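Local structure of protein YciF (Escherichia coli, 2GS4) at residues A[21-26]-A[76-81]; A[29-34]-A[42-47]; A[87-92]-A[96-101]; A[104-109]-A[148-153]. The protein is a homodimeric stress protein of the ferritin clan that probably binds metal within a rubrerythrin-like helical bundle, its precise cellular role remaining unclear. All blocks are in the same frame, centred on the assembly; numbering follows the deposited sequence.

Interaction 1: A[21-26]-A[76-81]; sequences EKQLTR and VAMEGL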
loop_
_atom_site.group_PDB
_atom_site.type_symbol
_atom_site.label_atom_id
_atom_site.label_comp_id
_atom_site.label_asym_id
_atom_site.label_seq_id
_atom_site.Cartn_x
_atom_site.Cartn_y
_atom_site.Cartn_z
ATOM N N GLU A 21 5.841 6.126 8.274
ATOM C CA GLU A 21 6.369 7.458 8.557
ATOM C C GLU A 21 7.873 7.379 8.809
ATOM O O GLU A 21 8.637 8.240 8.366
ATOM C CB GLU A 21 5.648 8.054 9.781
ATOM C CG GLU A 21 4.139 8.231 9.581
ATOM C CD GLU A 21 3.795 9.368 8.623
ATOM O OE1 GLU A 21 4.628 9.697 7.750
ATOM O OE2 GLU A 21 2.681 9.928 8.737
ATOM N N LYS A 22 8.277 6.327 9.515
ATOM C CA LYS A 22 9.673 6.069 9.855
ATOM C C LYS A 22 10.483 5.972 8.557
ATOM O O LYS A 22 11.515 6.617 8.392
ATOM C CB LYS A 22 9.772 4.742 10.610
ATOM C CG LYS A 22 10.758 4.717 11.755
ATOM C CD LYS A 22 10.181 5.350 13.010
ATOM C CE LYS A 22 11.251 5.447 14.085
ATOM N NZ LYS A 22 10.860 6.375 15.176
ATOM N N GLN A 23 9.996 5.149 7.634
ATOM C CA GLN A 23 10.655 4.964 6.350
ATOM C C GLN A 23 10.574 6.263 5.568
ATOM O O GLN A 23 11.537 6.658 4.907
ATOM C CB GLN A 23 9.969 3.853 5.546
ATOM C CG GLN A 23 9.868 2.519 6.262
ATOM C CD GLN A 23 9.169 1.468 5.417
ATOM O OE1 GLN A 23 9.531 1.243 4.267
ATOM N NE2 GLN A 23 8.162 0.825 5.983
ATOM N N LEU A 24 9.433 6.945 5.646
ATOM C CA LEU A 24 9.296 8.182 4.898
ATOM C C LEU A 24 10.376 9.215 5.278
ATOM O O LEU A 24 10.893 9.904 4.398
ATOM C CB LEU A 24 7.887 8.761 5.066
ATOM C CG LEU A 24 7.387 9.665 3.923
ATOM C CD1 LEU A 24 7.643 9.009 2.563
ATOM C CD2 LEU A 24 5.902 9.943 4.094
ATOM N N THR A 25 10.743 9.298 6.561
ATOM C CA THR A 25 11.775 10.258 6.996
ATOM C C THR A 25 13.060 10.144 6.179
ATOM O O THR A 25 13.591 11.153 5.707
ATOM C CB THR A 25 12.147 10.105 8.503
ATOM O OG1 THR A 25 12.629 8.782 8.753
ATOM C CG2 THR A 25 10.940 10.393 9.396
ATOM N N ARG A 26 13.565 8.922 6.021
ATOM C CA ARG A 26 14.776 8.697 5.235
ATOM C C ARG A 26 14.521 9.082 3.774
ATOM O O ARG A 26 15.292 9.829 3.172
ATOM C CB ARG A 26 15.219 7.220 5.290
ATOM C CG ARG A 26 15.864 6.745 6.603
ATOM C CD ARG A 26 14.926 5.887 7.470
ATOM N NE ARG A 26 14.648 4.559 6.917
ATOM C CZ ARG A 26 13.997 3.598 7.574
ATOM N NH1 ARG A 26 13.559 3.812 8.809
ATOM N NH2 ARG A 26 13.774 2.424 6.995
ATOM N N VAL A 76 5.302 -2.883 4.135
ATOM C CA VAL A 76 5.707 -3.255 2.785
ATOM C C VAL A 76 5.162 -2.302 1.720
ATOM O O VAL A 76 5.818 -2.056 0.707
ATOM C CB VAL A 76 5.275 -4.715 2.508
ATOM C CG1 VAL A 76 5.450 -5.071 1.050
ATOM C CG2 VAL A 76 6.123 -5.647 3.377
ATOM N N ALA A 77 3.968 -1.767 1.949
ATOM C CA ALA A 77 3.369 -0.836 1.005
ATOM C C ALA A 77 4.249 0.412 0.875
ATOM O O ALA A 77 4.604 0.805 -0.228
ATOM C CB ALA A 77 1.969 -0.450 1.465
HETATM N N MSE A 78 4.604 1.037 1.994
HETATM C CA MSE A 78 5.440 2.235 1.913
HETATM C C MSE A 78 6.799 1.941 1.302
HETATM O O MSE A 78 7.344 2.757 0.561
HETATM C CB MSE A 78 5.650 2.869 3.290
HETATM C CG MSE A 78 6.517 4.126 3.213
HETATM SE SE MSE A 78 5.756 5.485 2.068
HETATM C CE MSE A 78 4.445 6.173 3.313
ATOM N N GLU A 79 7.350 0.776 1.631
ATOM C CA GLU A 79 8.648 0.350 1.122
ATOM C C GLU A 79 8.598 0.361 -0.412
ATOM O O GLU A 79 9.517 0.859 -1.069
ATOM C CB GLU A 79 8.958 -1.053 1.669
ATOM C CG GLU A 79 10.272 -1.686 1.275
ATOM C CD GLU A 79 10.410 -3.088 1.866
ATOM O OE1 GLU A 79 11.229 -3.280 2.790
ATOM O OE2 GLU A 79 9.684 -4.000 1.412
ATOM N N GLY A 80 7.514 -0.165 -0.975
ATOM C CA GLY A 80 7.380 -0.186 -2.421
ATOM C C GLY A 80 7.249 1.213 -3.007
ATOM O O GLY A 80 7.843 1.516 -4.042
ATOM N N LEU A 81 6.479 2.074 -2.342
ATOM C CA LEU A 81 6.274 3.438 -2.819
ATOM C C LEU A 81 7.581 4.229 -2.780
ATOM O O LEU A 81 7.825 5.099 -3.626
ATOM C CB LEU A 81 5.194 4.129 -1.973
ATOM C CG LEU A 81 3.800 3.505 -2.131
ATOM C CD1 LEU A 81 2.795 4.145 -1.172
ATOM C CD2 LEU A 81 3.346 3.677 -3.567
#
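L24 on helix 6-33 meets M78, built as selenomethionine, on helix 76-89, inside the ferritin-like helical bundle. The two segments point the same way, 18° apart, with their axes 9.6 Å from each other at closest approach, so side chains rather than backbones bridge most of the separation. The packed part is apolar and buried. M78 sends CG off opposite its backbone N (chi1 -180°) and then bends at the next two torsions, which lays its end across L24 at about a right angle. L24 CD1 lies 4.0 Å from M78 SE, while L24 CD2 lies 4.1 Å from M78 CE. From helix 95-126, V109 packs on L24 and E113 touches M78. Q23 borders this core, its CB 4.2 Å from M78 CG.

The looser, partly exposed side is at E79. Its carboxylate makes salt bridges with K74 and with K108 of the second subunit, so this flank adjoins the dimer interface. Q23 reaches over with an extended chain, and its NE2 is hydrogen-bonded to S19 OG and C75 O, which fixes the amide. Across the contact the amide oxygen is in van der Waals touch, Q23 OE1 lying 3.4 Å from E79 CA.

Interaction 2: A[29-34]-A[42-47]; sequences AKLARA and QAFHAH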
loop_
_atom_site.group_PDB
_atom_site.type_symbol
_atom_site.label_atom_id
_atom_site.label_comp_id
_atom_site.label_asym_id
_atom_site.label_seq_id
_atom_site.Cartn_x
_atom_site.Cartn_y
_atom_site.Cartn_z
ATOM N N ALA A 29 14.515 12.906 2.887
ATOM C CA ALA A 29 15.812 13.579 2.900
ATOM C C ALA A 29 16.500 13.293 1.569
ATOM O O ALA A 29 17.158 14.171 1.002
ATOM C CB ALA A 29 16.663 13.071 4.046
ATOM N N LYS A 30 16.350 12.065 1.072
ATOM C CA LYS A 30 16.948 11.699 -0.207
ATOM C C LYS A 30 16.234 12.466 -1.324
ATOM O O LYS A 30 16.882 13.007 -2.219
ATOM C CB LYS A 30 16.836 10.189 -0.478
ATOM C CG LYS A 30 17.766 9.259 0.332
ATOM C CD LYS A 30 17.808 7.856 -0.320
ATOM C CE LYS A 30 18.598 6.822 0.492
ATOM N NZ LYS A 30 18.827 5.539 -0.259
ATOM N N LEU A 31 14.906 12.528 -1.279
ATOM C CA LEU A 31 14.185 13.249 -2.324
ATOM C C LEU A 31 14.578 14.712 -2.380
ATOM O O LEU A 31 14.729 15.272 -3.464
ATOM C CB LEU A 31 12.672 13.147 -2.135
ATOM C CG LEU A 31 12.018 11.825 -2.518
ATOM C CD1 LEU A 31 10.602 11.828 -1.988
ATOM C CD2 LEU A 31 12.037 11.637 -4.036
ATOM N N ALA A 32 14.740 15.341 -1.222
ATOM C CA ALA A 32 15.105 16.745 -1.213
ATOM C C ALA A 32 16.433 16.982 -1.939
ATOM O O ALA A 32 16.624 18.039 -2.542
ATOM C CB ALA A 32 15.171 17.261 0.220
ATOM N N ARG A 33 17.340 16.002 -1.886
ATOM C CA ARG A 33 18.651 16.102 -2.547
ATOM C C ARG A 33 18.626 15.563 -3.982
ATOM O O ARG A 33 19.620 15.658 -4.699
ATOM C CB ARG A 33 19.720 15.305 -1.776
ATOM C CG ARG A 33 19.942 15.731 -0.336
ATOM C CD ARG A 33 20.897 14.806 0.436
ATOM N NE ARG A 33 20.833 15.131 1.859
ATOM C CZ ARG A 33 21.882 15.276 2.664
ATOM N NH1 ARG A 33 23.118 15.118 2.203
ATOM N NH2 ARG A 33 21.691 15.610 3.935
ATOM N N ALA A 34 17.500 14.996 -4.401
ATOM C CA ALA A 34 17.409 14.423 -5.742
ATOM C C ALA A 34 17.031 15.402 -6.847
ATOM O O ALA A 34 17.003 15.024 -8.022
ATOM C CB ALA A 34 16.422 13.256 -5.731
ATOM N N GLN A 42 12.724 22.192 -1.265
ATOM C CA GLN A 42 12.205 22.734 -0.014
ATOM C C GLN A 42 10.900 22.089 0.423
ATOM O O GLN A 42 10.664 21.906 1.619
ATOM C CB GLN A 42 12.025 24.241 -0.137
ATOM C CG GLN A 42 13.341 24.943 -0.408
ATOM C CD GLN A 42 13.192 26.437 -0.558
ATOM O OE1 GLN A 42 12.081 26.962 -0.684
ATOM N NE2 GLN A 42 14.316 27.136 -0.551
ATOM N N ALA A 43 10.054 21.737 -0.540
ATOM C CA ALA A 43 8.790 21.099 -0.201
ATOM C C ALA A 43 9.068 19.722 0.400
ATOM O O ALA A 43 8.372 19.288 1.317
ATOM C CB ALA A 43 7.914 20.975 -1.437
ATOM N N PHE A 44 10.084 19.032 -0.111
ATOM C CA PHE A 44 10.427 17.717 0.424
ATOM C C PHE A 44 11.038 17.903 1.815
ATOM O O PHE A 44 10.776 17.124 2.725
ATOM C CB PHE A 44 11.424 16.968 -0.483
ATOM C CG PHE A 44 10.809 16.391 -1.738
ATOM C CD1 PHE A 44 9.657 15.600 -1.682
ATOM C CD2 PHE A 44 11.414 16.600 -2.978
ATOM C CE1 PHE A 44 9.117 15.037 -2.854
ATOM C CE2 PHE A 44 10.881 16.040 -4.143
ATOM C CZ PHE A 44 9.739 15.259 -4.079
ATOM N N HIS A 45 11.853 18.940 1.976
ATOM C CA HIS A 45 12.470 19.200 3.272
ATOM C C HIS A 45 11.399 19.619 4.269
ATOM O O HIS A 45 11.441 19.226 5.436
ATOM C CB HIS A 45 13.542 20.288 3.160
ATOM C CG HIS A 45 14.303 20.516 4.429
ATOM N ND1 HIS A 45 15.057 19.532 5.035
ATOM C CD2 HIS A 45 14.420 21.611 5.213
ATOM C CE1 HIS A 45 15.602 20.013 6.138
ATOM N NE2 HIS A 45 15.231 21.275 6.269
ATOM N N ALA A 46 10.431 20.405 3.811
ATOM C CA ALA A 46 9.356 20.836 4.690
ATOM C C ALA A 46 8.552 19.613 5.128
ATOM O O ALA A 46 8.199 19.488 6.298
ATOM C CB ALA A 46 8.449 21.835 3.975
ATOM N N HIS A 47 8.275 18.701 4.200
ATOM C CA HIS A 47 7.495 17.516 4.553
ATOM C C HIS A 47 8.286 16.583 5.465
ATOM O O HIS A 47 7.702 15.855 6.274
ATOM C CB HIS A 47 7.053 16.753 3.305
ATOM C CG HIS A 47 5.972 15.752 3.573
ATOM N ND1 HIS A 47 5.784 14.634 2.792
ATOM C CD2 HIS A 47 5.020 15.705 4.535
ATOM C CE1 HIS A 47 4.762 13.937 3.265
ATOM N NE2 HIS A 47 4.283 14.566 4.321
#
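L31 sits over the ring of F44, its CB above the middle of one face. This CH-pi contact puts L31 CB 3.7 Å from the centroid of the F44 ring and only 8° off the ring normal. F44 turns its CG away from its own carbonyl carbon (chi1 -76°), which swings the ring out under L31. The leucine branch continues over the same ring, L31 CD1 coming 3.6 Å from F44 CE1. Near the CD2 side of the ring, the backbone L31 O comes within 3.6 Å of F44 CD2. A32 fits beside the root of the phenylalanine, its CB 3.8 Å from F44 CB, and here the backbones are close: A32 CA and F44 CA are 5.1 Å apart. The small alanine permits that approach between the two arms of an antiparallel helical hairpin, helix 6-33 and helix 38-63, whose local axes come within 8.0 Å at 166°. H45 lies at the exposed margin of this pairing.

A wider circle of residues holds the pair in place. L102 of helix 95-126 and I89 of helix 76-89 pack on L31, and A106 of helix 95-126 touches F44. At the turn of the hairpin, the carbonyl of A32 is hydrogen-bonded to S41 OG, linking the last turn of the first arm to the start of the second.

Interaction 3: A[87-92]-A[96-101]; sequences EVIEST and EVRDAA
R98 reaches the carbonyls of I89 and S91 with a fully stretched chain, CG opposite its backbone N (chi1 177°) and every bond extended as far as NE. That carries the guanidinium from helix 95-126 across to the end of helix 76-89, where it meets the backbone with its edge. R98 NH1 donates to I89 O at 2.5 Å, a modelled length short enough to be doubtful. As modelled, the N-H...O angle is 156° and the nitrogen lies in the carbonyl plane on a lone pair, while the oxygen is tilted slightly from the guanidinium plane. A weak second bond runs from R98 NH2 to S91 O at 3.4 Å. Outside the segments, NE is hydrogen-bonded to A34 O and NH2 to E93 O, so several backbone oxygens together hold the rotation of the group. With a methionine in its place, these carbonyls would probably lose their shared donor and the loop after I89 would be likelier to shift.

V88 gives the contact its apolar side, its CG1 pressed tightly against A101 CB at 3.5 Å. The carbonyl of V88 is engaged within its own segment, accepting from S91 N and, at 2.7 Å, from S91 OG. The R98 and V88 contacts together close a short loop between two consecutive helices at one end of the ferritin-like bundle.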
loop_
_atom_site.group_PDB
_atom_site.type_symbol
_atom_site.label_atom_id
_atom_site.label_comp_id
_atom_site.label_asym_id
_atom_site.label_seq_id
_atom_site.Cartn_x
_atom_site.Cartn_y
_atom_site.Cartn_z
ATOM N N GLU A 87 13.525 4.824 -7.832
ATOM C CA GLU A 87 13.792 4.447 -9.212
ATOM C C GLU A 87 13.880 5.707 -10.073
ATOM O O GLU A 87 14.587 5.734 -11.075
ATOM C CB GLU A 87 12.702 3.520 -9.748
ATOM C CG GLU A 87 13.160 2.091 -9.928
ATOM C CD GLU A 87 12.207 1.290 -10.778
ATOM O OE1 GLU A 87 12.132 1.553 -11.997
ATOM O OE2 GLU A 87 11.524 0.403 -10.229
ATOM N N VAL A 88 13.149 6.751 -9.681
ATOM C CA VAL A 88 13.191 8.018 -10.417
ATOM C C VAL A 88 14.490 8.732 -10.053
ATOM O O VAL A 88 15.218 9.199 -10.931
ATOM C CB VAL A 88 11.989 8.943 -10.069
ATOM C CG1 VAL A 88 12.156 10.291 -10.739
ATOM C CG2 VAL A 88 10.672 8.295 -10.540
ATOM N N ILE A 89 14.770 8.800 -8.752
ATOM C CA ILE A 89 15.981 9.442 -8.216
ATOM C C ILE A 89 17.245 8.892 -8.873
ATOM O O ILE A 89 18.133 9.646 -9.290
ATOM C CB ILE A 89 16.132 9.197 -6.669
ATOM C CG1 ILE A 89 15.056 9.958 -5.888
ATOM C CG2 ILE A 89 17.529 9.603 -6.203
ATOM C CD1 ILE A 89 14.936 9.539 -4.413
ATOM N N GLU A 90 17.316 7.569 -8.964
ATOM C CA GLU A 90 18.475 6.885 -9.519
ATOM C C GLU A 90 18.508 6.732 -11.040
ATOM O O GLU A 90 19.439 6.127 -11.582
ATOM C CB GLU A 90 18.589 5.507 -8.863
ATOM C CG GLU A 90 18.617 5.548 -7.338
ATOM C CD GLU A 90 19.966 5.979 -6.787
ATOM O OE1 GLU A 90 20.967 5.270 -7.034
ATOM O OE2 GLU A 90 20.023 7.026 -6.109
ATOM N N SER A 91 17.499 7.260 -11.730
ATOM C CA SER A 91 17.459 7.166 -13.190
ATOM C C SER A 91 18.264 8.322 -13.770
ATOM O O SER A 91 18.825 9.125 -13.021
ATOM C CB SER A 91 16.026 7.293 -13.688
ATOM O OG SER A 91 15.587 8.638 -13.566
ATOM N N THR A 92 18.329 8.409 -15.099
ATOM C CA THR A 92 19.042 9.525 -15.712
ATOM C C THR A 92 18.054 10.599 -16.148
ATOM O O THR A 92 18.421 11.509 -16.887
ATOM C CB THR A 92 19.907 9.120 -16.950
ATOM O OG1 THR A 92 19.118 8.377 -17.882
ATOM C CG2 THR A 92 21.114 8.297 -16.522
ATOM N N GLU A 96 13.033 19.022 -16.004
ATOM C CA GLU A 96 11.564 18.921 -15.986
ATOM C C GLU A 96 10.982 17.508 -16.042
ATOM O O GLU A 96 9.912 17.252 -15.475
ATOM C CB GLU A 96 10.923 19.762 -17.098
ATOM C CG GLU A 96 11.033 21.265 -16.887
ATOM C CD GLU A 96 12.245 21.854 -17.574
ATOM O OE1 GLU A 96 13.008 21.080 -18.188
ATOM O OE2 GLU A 96 12.434 23.086 -17.508
ATOM N N VAL A 97 11.667 16.603 -16.736
ATOM C CA VAL A 97 11.198 15.218 -16.837
ATOM C C VAL A 97 11.341 14.625 -15.451
ATOM O O VAL A 97 10.396 14.083 -14.872
ATOM C CB VAL A 97 12.075 14.399 -17.803
ATOM C CG1 VAL A 97 11.500 13.020 -18.004
ATOM C CG2 VAL A 97 12.198 15.135 -19.124
ATOM N N ARG A 98 12.552 14.753 -14.931
ATOM C CA ARG A 98 12.906 14.264 -13.618
ATOM C C ARG A 98 11.977 14.770 -12.523
ATOM O O ARG A 98 11.492 13.989 -11.701
ATOM C CB ARG A 98 14.341 14.678 -13.306
ATOM C CG ARG A 98 14.792 14.284 -11.932
ATOM C CD ARG A 98 16.280 14.511 -11.759
ATOM N NE ARG A 98 16.757 13.854 -10.548
ATOM C CZ ARG A 98 17.312 12.647 -10.518
ATOM N NH1 ARG A 98 17.704 12.126 -9.365
ATOM N NH2 ARG A 98 17.493 11.966 -11.644
ATOM N N ASP A 99 11.720 16.072 -12.518
ATOM C CA ASP A 99 10.864 16.674 -11.504
ATOM C C ASP A 99 9.385 16.278 -11.612
ATOM O O ASP A 99 8.689 16.184 -10.601
ATOM C CB ASP A 99 11.029 18.198 -11.537
ATOM C CG ASP A 99 12.430 18.640 -11.111
ATOM O OD1 ASP A 99 12.825 19.781 -11.436
ATOM O OD2 ASP A 99 13.136 17.850 -10.446
ATOM N N ALA A 100 8.908 16.036 -12.830
ATOM C CA ALA A 100 7.516 15.636 -13.033
ATOM C C ALA A 100 7.322 14.275 -12.376
ATOM O O ALA A 100 6.318 14.024 -11.708
ATOM C CB ALA A 100 7.200 15.545 -14.523
ATOM N N ALA A 101 8.300 13.402 -12.573
ATOM C CA ALA A 101 8.261 12.065 -12.004
ATOM C C ALA A 101 8.416 12.105 -10.484
ATOM O O ALA A 101 7.730 11.384 -9.772
ATOM C CB ALA A 101 9.357 11.205 -12.619
#

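Interaction 4: A[104-109]-A[148-153]; sequences AAAQKV and IKLTDL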
loop_
_atom_site.group_PDB
_atom_site.type_symbol
_atom_site.label_atom_id
_atom_site.label_comp_id
_atom_site.label_asym_id
_atom_site.label_seq_id
_atom_site.Cartn_x
_atom_site.Cartn_y
_atom_site.Cartn_z
ATOM N N ALA A 104 5.193 13.362 -9.057
ATOM C CA ALA A 104 4.192 12.316 -9.237
ATOM C C ALA A 104 4.416 11.164 -8.253
ATOM O O ALA A 104 3.461 10.635 -7.687
ATOM C CB ALA A 104 4.221 11.802 -10.678
ATOM N N ALA A 105 5.670 10.772 -8.057
ATOM C CA ALA A 105 5.969 9.696 -7.124
ATOM C C ALA A 105 5.565 10.142 -5.724
ATOM O O ALA A 105 4.981 9.373 -4.967
ATOM C CB ALA A 105 7.454 9.354 -7.169
ATOM N N ALA A 106 5.869 11.391 -5.387
ATOM C CA ALA A 106 5.527 11.933 -4.076
ATOM C C ALA A 106 4.015 12.008 -3.874
ATOM O O ALA A 106 3.528 11.858 -2.752
ATOM C CB ALA A 106 6.154 13.318 -3.892
ATOM N N GLN A 107 3.272 12.245 -4.956
ATOM C CA GLN A 107 1.818 12.315 -4.870
ATOM C C GLN A 107 1.237 10.917 -4.624
ATOM O O GLN A 107 0.158 10.781 -4.048
ATOM C CB GLN A 107 1.229 12.918 -6.150
ATOM C CG GLN A 107 1.532 14.402 -6.345
ATOM C CD GLN A 107 1.020 14.916 -7.686
ATOM O OE1 GLN A 107 0.252 15.870 -7.749
ATOM N NE2 GLN A 107 1.444 14.271 -8.763
ATOM N N LYS A 108 1.954 9.887 -5.074
ATOM C CA LYS A 108 1.517 8.504 -4.864
ATOM C C LYS A 108 1.678 8.200 -3.379
ATOM O O LYS A 108 0.831 7.545 -2.770
ATOM C CB LYS A 108 2.366 7.527 -5.698
ATOM C CG LYS A 108 2.065 7.526 -7.203
ATOM C CD LYS A 108 0.665 7.002 -7.481
ATOM C CE LYS A 108 0.397 6.877 -8.979
ATOM N NZ LYS A 108 -0.938 6.262 -9.231
ATOM N N VAL A 109 2.786 8.668 -2.809
ATOM C CA VAL A 109 3.051 8.476 -1.391
ATOM C C VAL A 109 1.931 9.194 -0.632
ATOM O O VAL A 109 1.405 8.669 0.351
ATOM C CB VAL A 109 4.462 9.035 -0.993
ATOM C CG1 VAL A 109 4.542 9.262 0.524
ATOM C CG2 VAL A 109 5.544 8.053 -1.409
ATOM N N ILE A 148 -1.743 19.154 -1.945
ATOM C CA ILE A 148 -2.136 20.310 -2.752
ATOM C C ILE A 148 -0.902 21.108 -3.169
ATOM O O ILE A 148 -0.837 21.619 -4.287
ATOM C CB ILE A 148 -3.127 21.226 -1.987
ATOM C CG1 ILE A 148 -4.509 20.562 -1.955
ATOM C CG2 ILE A 148 -3.218 22.602 -2.675
ATOM C CD1 ILE A 148 -5.413 21.030 -0.833
ATOM N N LYS A 149 0.075 21.212 -2.273
ATOM C CA LYS A 149 1.296 21.937 -2.589
ATOM C C LYS A 149 2.046 21.193 -3.699
ATOM O O LYS A 149 2.611 21.817 -4.593
ATOM C CB LYS A 149 2.161 22.076 -1.330
ATOM C CG LYS A 149 3.567 22.633 -1.572
ATOM C CD LYS A 149 3.574 23.862 -2.476
ATOM C CE LYS A 149 3.037 25.105 -1.784
ATOM N NZ LYS A 149 1.673 24.903 -1.231
ATOM N N LEU A 150 2.044 19.862 -3.646
ATOM C CA LEU A 150 2.714 19.055 -4.669
ATOM C C LEU A 150 2.044 19.261 -6.022
ATOM O O LEU A 150 2.708 19.260 -7.058
ATOM C CB LEU A 150 2.683 17.561 -4.300
ATOM C CG LEU A 150 3.731 17.031 -3.315
ATOM C CD1 LEU A 150 3.488 15.556 -3.031
ATOM C CD2 LEU A 150 5.118 17.229 -3.905
ATOM N N THR A 151 0.728 19.437 -6.013
ATOM C CA THR A 151 0.002 19.656 -7.258
ATOM C C THR A 151 0.329 21.029 -7.841
ATOM O O THR A 151 0.461 21.180 -9.056
ATOM C CB THR A 151 -1.519 19.550 -7.058
ATOM O OG1 THR A 151 -1.893 18.170 -6.968
ATOM C CG2 THR A 151 -2.258 20.203 -8.216
ATOM N N ASP A 152 0.452 22.030 -6.973
ATOM C CA ASP A 152 0.784 23.379 -7.421
ATOM C C ASP A 152 2.152 23.305 -8.081
ATOM O O ASP A 152 2.415 23.963 -9.081
ATOM C CB ASP A 152 0.844 24.339 -6.232
ATOM C CG ASP A 152 -0.506 24.525 -5.564
ATOM O OD1 ASP A 152 -0.525 24.879 -4.366
ATOM O OD2 ASP A 152 -1.545 24.329 -6.232
ATOM N N LEU A 153 3.026 22.487 -7.507
ATOM C CA LEU A 153 4.369 22.330 -8.041
ATOM C C LEU A 153 4.349 21.594 -9.373
ATOM O O LEU A 153 5.092 21.942 -10.283
ATOM C CB LEU A 153 5.256 21.608 -7.024
ATOM C CG LEU A 153 5.466 22.478 -5.782
ATOM C CD1 LEU A 153 6.237 21.712 -4.721
ATOM C CD2 LEU A 153 6.203 23.746 -6.176
#
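A106 and Q107 on helix 95-126 face L150 and T151 on helix 130-159, the last two helices of the ferritin-like bundle, which pair here as an antiparallel hairpin at 163° with local axes 9.8 Å apart. The apolar contact is carried by L150, whose branched end reaches over to the alanine. L150 CD1 lies 3.6 Å from A106 CB, and L150 CD2 lies 4.0 Å from the same methyl. Q107 and L150 slide past each other in opposite directions, Q107 CG passing 3.9 Å from L150 CB. This part is buried, and E110, one turn further along helix 95-126, touches L150.

The polar contact sits at the more accessible margin. Q107 turns its CG away from its own carbonyl carbon (chi1 -69°) and then extends, which brings its amide across T151 at about a right angle. Were Q107 cut back to an alanine, the T151 hydroxyl would probably be left without this acceptor and the flank of L150 under the glutamine's CG would be laid bare. The hydroxyl approaches the amide oxygen almost end-on, with T151 OG1 donating to Q107 OE1 at 3.2 Å and a C=O...O angle of 163°.

The four contacts lie within one helical bundle. Interactions 2 and 4, with centres about 12 Å apart, meet where F44 CE1 comes 3.6 Å from A106 CB. Interaction 1 joins interaction 4 through V109, whose CG1 is 3.7 Å from L24 CD1. Interaction 3 is tied to the first hairpin by A34 O and R98 NE, 2.8 Å apart in a probable hydrogen bond, and by L31 CD2 packing 3.6 Å from I89 CD1. E21 of interaction 1 lies close to E113, and H47 of interaction 2 is hydrogen-bonded to E143; such clustered polar groups inside the bundle are consistent with a rubrerythrin-like metal site.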